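Local coordinates for outer surface protein (PDB 1X7F) that is of unknown function but probably acts as a 6-phospho-N-acetylmuramidase that cleaves phosphorylated MurNAc-containing sugars in cell-wall recycling, at residues A[320-326]-A[354-360]. Sequence-based numbering, arbitrary orientation. Where two conformers were deposited one is given.
Sequences VRESVLQ and IDERKNI
Polar, partly water-mediated packing joins the irregular loop 320-326 to the turn and strand start of 354-360, at the far end of the C-terminal domain. No backbone hydrogen bond links the two directly; side chains and waters do. S323 is central: its OG donates to K358 O at 2.6 Å, almost in line with the carbonyl (170°), and also receives a hydrogen bond from a water. That acceptor belongs to the last residue of a type I turn, D355 to K358, closed by K358 N donating to D355 O; D355 OD2 also accepts from R357 N, an Asx turn. R321 NH2 reaches I360 O at 2.9 Å, in the guanidinium plane but 45° above the carbonyl plane, while N359 CB sits 3.7 Å above the guanidinium plane, offset toward its rim; the same NH2 forms a salt bridge with E284. Extended beyond CG, K358 lays NZ 2.8 Å from Q326 OE1, on a lone pair, and NZ is shared with Q346. Separate waters bridge V324 O to D355 N and E322 O to I360 N. The loop lies between helix 309-313 and strand 330-334, and strand 358-364 runs antiparallel to the latter.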
ATOM      1  N   VAL A 320     -15.484  26.263 -25.563  1.00 37.15           N
ATOM      2  CA  VAL A 320     -15.021  27.140 -24.498  1.00 40.04           C
ATOM      3  C   VAL A 320     -16.159  27.357 -23.485  1.00 40.19           C
ATOM      4  O   VAL A 320     -17.301  27.598 -23.876  1.00 41.18           O
ATOM      5  CB  VAL A 320     -14.525  28.498 -25.094  1.00 40.21           C
ATOM      6  CG1 VAL A 320     -14.136  29.453 -24.007  1.00 42.66           C
ATOM      7  CG2 VAL A 320     -13.326  28.286 -26.025  1.00 41.31           C
ATOM      8  N   ARG A 321     -15.864  27.215 -22.195  1.00 41.38           N
ATOM      9  CA  ARG A 321     -16.790  27.673 -21.147  1.00 42.51           C
ATOM     10  C   ARG A 321     -16.073  28.521 -20.101  1.00 43.40           C
ATOM     11  O   ARG A 321     -15.091  29.157 -20.420  1.00 44.24           O
ATOM     12  CB  ARG A 321     -17.609  26.533 -20.533  1.00 42.92           C
ATOM     13  CG  ARG A 321     -16.919  25.198 -20.467  1.00 42.54           C
ATOM     14  CD  ARG A 321     -17.793  24.063 -19.936  1.00 41.04           C
ATOM     15  NE  ARG A 321     -16.947  23.149 -19.173  1.00 42.73           N
ATOM     16  CZ  ARG A 321     -16.451  22.003 -19.632  1.00 42.22           C
ATOM     17  NH1 ARG A 321     -16.752  21.585 -20.858  1.00 40.56           N
ATOM     18  NH2 ARG A 321     -15.652  21.273 -18.852  1.00 37.18           N
ATOM     19  N   GLU A 322     -16.564  28.565 -18.869  1.00 44.78           N
ATOM     20  CA  GLU A 322     -15.968  29.463 -17.884  1.00 45.35           C
ATOM     21  C   GLU A 322     -14.708  28.843 -17.311  1.00 43.61           C
ATOM     22  O   GLU A 322     -14.769  27.819 -16.635  1.00 44.22           O
ATOM     23  CB  GLU A 322     -16.955  29.835 -16.761  1.00 46.72           C
ATOM     24  CG  GLU A 322     -18.293  30.427 -17.219  1.00 52.13           C
ATOM     25  CD  GLU A 322     -18.166  31.667 -18.100  1.00 58.79           C
ATOM     26  OE1 GLU A 322     -17.201  32.459 -17.925  1.00 63.47           O
ATOM     27  OE2 GLU A 322     -19.046  31.854 -18.973  1.00 59.80           O
ATOM     28  N   SER A 323     -13.573  29.469 -17.614  1.00 41.68           N
ATOM     29  CA  SER A 323     -12.279  29.067 -17.100  1.00 40.41           C
ATOM     30  C   SER A 323     -12.010  29.679 -15.728  1.00 39.40           C
ATOM     31  O   SER A 323     -12.373  30.829 -15.452  1.00 39.18           O
ATOM     32  CB  SER A 323     -11.173  29.448 -18.088  1.00 41.74           C
ATOM     33  OG  SER A 323     -11.127  28.535 -19.182  1.00 42.68           O
ATOM     34  N   VAL A 324     -11.395  28.884 -14.862  1.00 37.34           N
ATOM     35  CA  VAL A 324     -11.097  29.300 -13.494  1.00 35.63           C
ATOM     36  C   VAL A 324      -9.591  29.175 -13.232  1.00 35.88           C
ATOM     37  O   VAL A 324      -8.861  28.480 -13.976  1.00 34.70           O
ATOM     38  CB  VAL A 324     -11.914  28.477 -12.423  1.00 35.57           C
ATOM     39  CG1 VAL A 324     -13.420  28.729 -12.552  1.00 34.87           C
ATOM     40  CG2 VAL A 324     -11.607  26.973 -12.495  1.00 33.35           C
ATOM     41  N   LEU A 325      -9.142  29.870 -12.189  1.00 35.06           N
ATOM     42  CA  LEU A 325      -7.784  29.752 -11.676  1.00 35.48           C
ATOM     43  C   LEU A 325      -7.366  28.293 -11.654  1.00 34.96           C
ATOM     44  O   LEU A 325      -8.096  27.443 -11.158  1.00 34.38           O
ATOM     45  CB  LEU A 325      -7.705  30.335 -10.252  1.00 35.84           C
ATOM     46  CG  LEU A 325      -6.340  30.421  -9.555  1.00 37.75           C
ATOM     47  CD1 LEU A 325      -5.464  31.491 -10.248  1.00 35.42           C
ATOM     48  CD2 LEU A 325      -6.502  30.728  -8.040  1.00 33.87           C
ATOM     49  N   GLN A 326      -6.189  28.001 -12.193  1.00 35.08           N
ATOM     50  CA  GLN A 326      -5.714  26.622 -12.229  1.00 35.10           C
ATOM     51  C   GLN A 326      -5.041  26.311 -10.916  1.00 35.17           C
ATOM     52  O   GLN A 326      -4.172  27.062 -10.477  1.00 35.27           O
ATOM     53  CB  GLN A 326      -4.765  26.392 -13.403  1.00 35.38           C
ATOM     54  CG  GLN A 326      -5.356  26.760 -14.743  1.00 33.45           C
ATOM     55  CD  GLN A 326      -4.351  26.598 -15.854  1.00 35.29           C
ATOM     56  OE1 GLN A 326      -3.942  25.472 -16.173  1.00 34.51           O
ATOM     57  NE2 GLN A 326      -3.950  27.713 -16.454  1.00 29.20           N
ATOM     58  N   ILE A 354      -5.788  31.973 -14.680  1.00 34.01           N
ATOM     59  CA  ILE A 354      -6.826  31.576 -15.634  1.00 34.93           C
ATOM     60  C   ILE A 354      -6.269  31.499 -17.070  1.00 35.68           C
ATOM     61  O   ILE A 354      -5.549  32.397 -17.522  1.00 34.93           O
ATOM     62  CB  ILE A 354      -8.008  32.579 -15.591  1.00 35.05           C
ATOM     63  CG1 ILE A 354      -8.829  32.414 -14.304  1.00 35.46           C
ATOM     64  CG2 ILE A 354      -8.928  32.372 -16.778  1.00 34.54           C
ATOM     65  CD1 ILE A 354      -9.815  33.627 -14.034  1.00 32.30           C
ATOM     66  N   ASP A 355      -6.599  30.421 -17.775  1.00 35.80           N
ATOM     67  CA  ASP A 355      -6.237  30.297 -19.186  1.00 35.80           C
ATOM     68  C   ASP A 355      -7.500  29.867 -19.908  1.00 35.38           C
ATOM     69  O   ASP A 355      -7.975  28.743 -19.736  1.00 36.08           O
ATOM     70  CB  ASP A 355      -5.085  29.286 -19.379  1.00 36.06           C
ATOM     71  CG  ASP A 355      -4.550  29.260 -20.810  1.00 36.96           C
ATOM     72  OD1 ASP A 355      -3.379  28.873 -20.998  1.00 38.20           O
ATOM     73  OD2 ASP A 355      -5.220  29.594 -21.814  1.00 37.07           O
ATOM     74  N   GLU A 356      -8.075  30.775 -20.692  0.50 35.48           N
ATOM     75  CA  GLU A 356      -9.369  30.511 -21.340  0.50 35.83           C
ATOM     76  C   GLU A 356      -9.274  29.403 -22.395  0.50 34.97           C
ATOM     77  O   GLU A 356     -10.291  28.939 -22.899  0.50 34.12           O
ATOM     78  CB  GLU A 356      -9.977  31.789 -21.955  0.50 35.98           C
ATOM     79  CG  GLU A 356     -10.271  32.937 -20.982  0.50 37.54           C
ATOM     80  CD  GLU A 356     -11.377  32.648 -19.971  0.50 40.17           C
ATOM     81  OE1 GLU A 356     -12.347  31.917 -20.286  0.50 40.29           O
ATOM     82  OE2 GLU A 356     -11.282  33.181 -18.844  0.50 41.76           O
ATOM     83  N   ARG A 357      -8.051  28.982 -22.711  1.00 35.11           N
ATOM     84  CA  ARG A 357      -7.822  27.884 -23.672  1.00 35.37           C
ATOM     85  C   ARG A 357      -7.935  26.476 -23.055  1.00 36.05           C
ATOM     86  O   ARG A 357      -7.758  25.452 -23.740  1.00 36.26           O
ATOM     87  CB  ARG A 357      -6.464  28.084 -24.354  1.00 36.10           C
ATOM     88  CG  ARG A 357      -6.358  29.445 -25.103  1.00 33.63           C
ATOM     89  CD  ARG A 357      -4.947  29.821 -25.538  1.00 34.25           C
ATOM     90  NE  ARG A 357      -3.992  29.660 -24.442  1.00 32.86           N
ATOM     91  CZ  ARG A 357      -2.682  29.793 -24.558  1.00 34.62           C
ATOM     92  NH1 ARG A 357      -2.140  30.093 -25.741  1.00 32.29           N
ATOM     93  NH2 ARG A 357      -1.904  29.607 -23.488  1.00 34.52           N
ATOM     94  N   LYS A 358      -8.233  26.434 -21.759  1.00 35.86           N
ATOM     95  CA  LYS A 358      -8.450  25.192 -21.035  1.00 36.48           C
ATOM     96  C   LYS A 358      -9.849  25.154 -20.422  1.00 36.48           C
ATOM     97  O   LYS A 358     -10.329  26.169 -19.922  1.00 37.51           O
ATOM     98  CB  LYS A 358      -7.414  25.040 -19.928  1.00 35.71           C
ATOM     99  CG  LYS A 358      -5.976  25.083 -20.408  1.00 36.15           C
ATOM    100  CD  LYS A 358      -5.034  24.672 -19.296  1.00 35.63           C
ATOM    101  CE  LYS A 358      -3.606  25.058 -19.603  1.00 34.04           C
ATOM    102  NZ  LYS A 358      -2.700  24.596 -18.520  1.00 32.43           N
ATOM    103  N   ASN A 359     -10.493  23.988 -20.466  1.00 35.99           N
ATOM    104  CA  ASN A 359     -11.724  23.742 -19.706  1.00 35.95           C
ATOM    105  C   ASN A 359     -11.397  22.954 -18.433  1.00 36.04           C
ATOM    106  O   ASN A 359     -10.596  22.018 -18.478  1.00 36.51           O
ATOM    107  CB  ASN A 359     -12.732  22.943 -20.543  1.00 34.91           C
ATOM    108  CG  ASN A 359     -13.339  23.745 -21.701  1.00 36.17           C
ATOM    109  OD1 ASN A 359     -13.999  23.163 -22.558  1.00 37.20           O
ATOM    110  ND2 ASN A 359     -13.127  25.065 -21.734  1.00 32.83           N
ATOM    111  N   ILE A 360     -11.990  23.307 -17.296  1.00 36.22           N
ATOM    112  CA  ILE A 360     -11.828  22.439 -16.107  1.00 36.35           C
ATOM    113  C   ILE A 360     -12.819  21.276 -16.184  1.00 35.15           C
ATOM    114  O   ILE A 360     -14.003  21.482 -16.439  1.00 35.06           O
ATOM    115  CB  ILE A 360     -11.958  23.187 -14.726  1.00 36.34           C
ATOM    116  CG1 ILE A 360     -11.828  22.154 -13.584  1.00 35.01           C
ATOM    117  CG2 ILE A 360     -13.293  23.977 -14.630  1.00 35.15           C
ATOM    118  CD1 ILE A 360     -11.804  22.726 -12.184  1.00 37.48           C
TER
HETATM  119  O   HOH W   1     -13.250  27.287 -20.255  1.00 44.46           O
HETATM  120  O   HOH W   2     -13.922  25.560 -17.824  1.00 23.46           O
HETATM  121  O   HOH W   3     -12.832  33.200 -16.791  1.00 61.27           O
HETATM  122  O   HOH W   4      -7.857  28.328 -16.469  1.00 15.00           O
HETATM  123  O   HOH W   5      -1.921  28.173 -18.789  1.00 21.61           O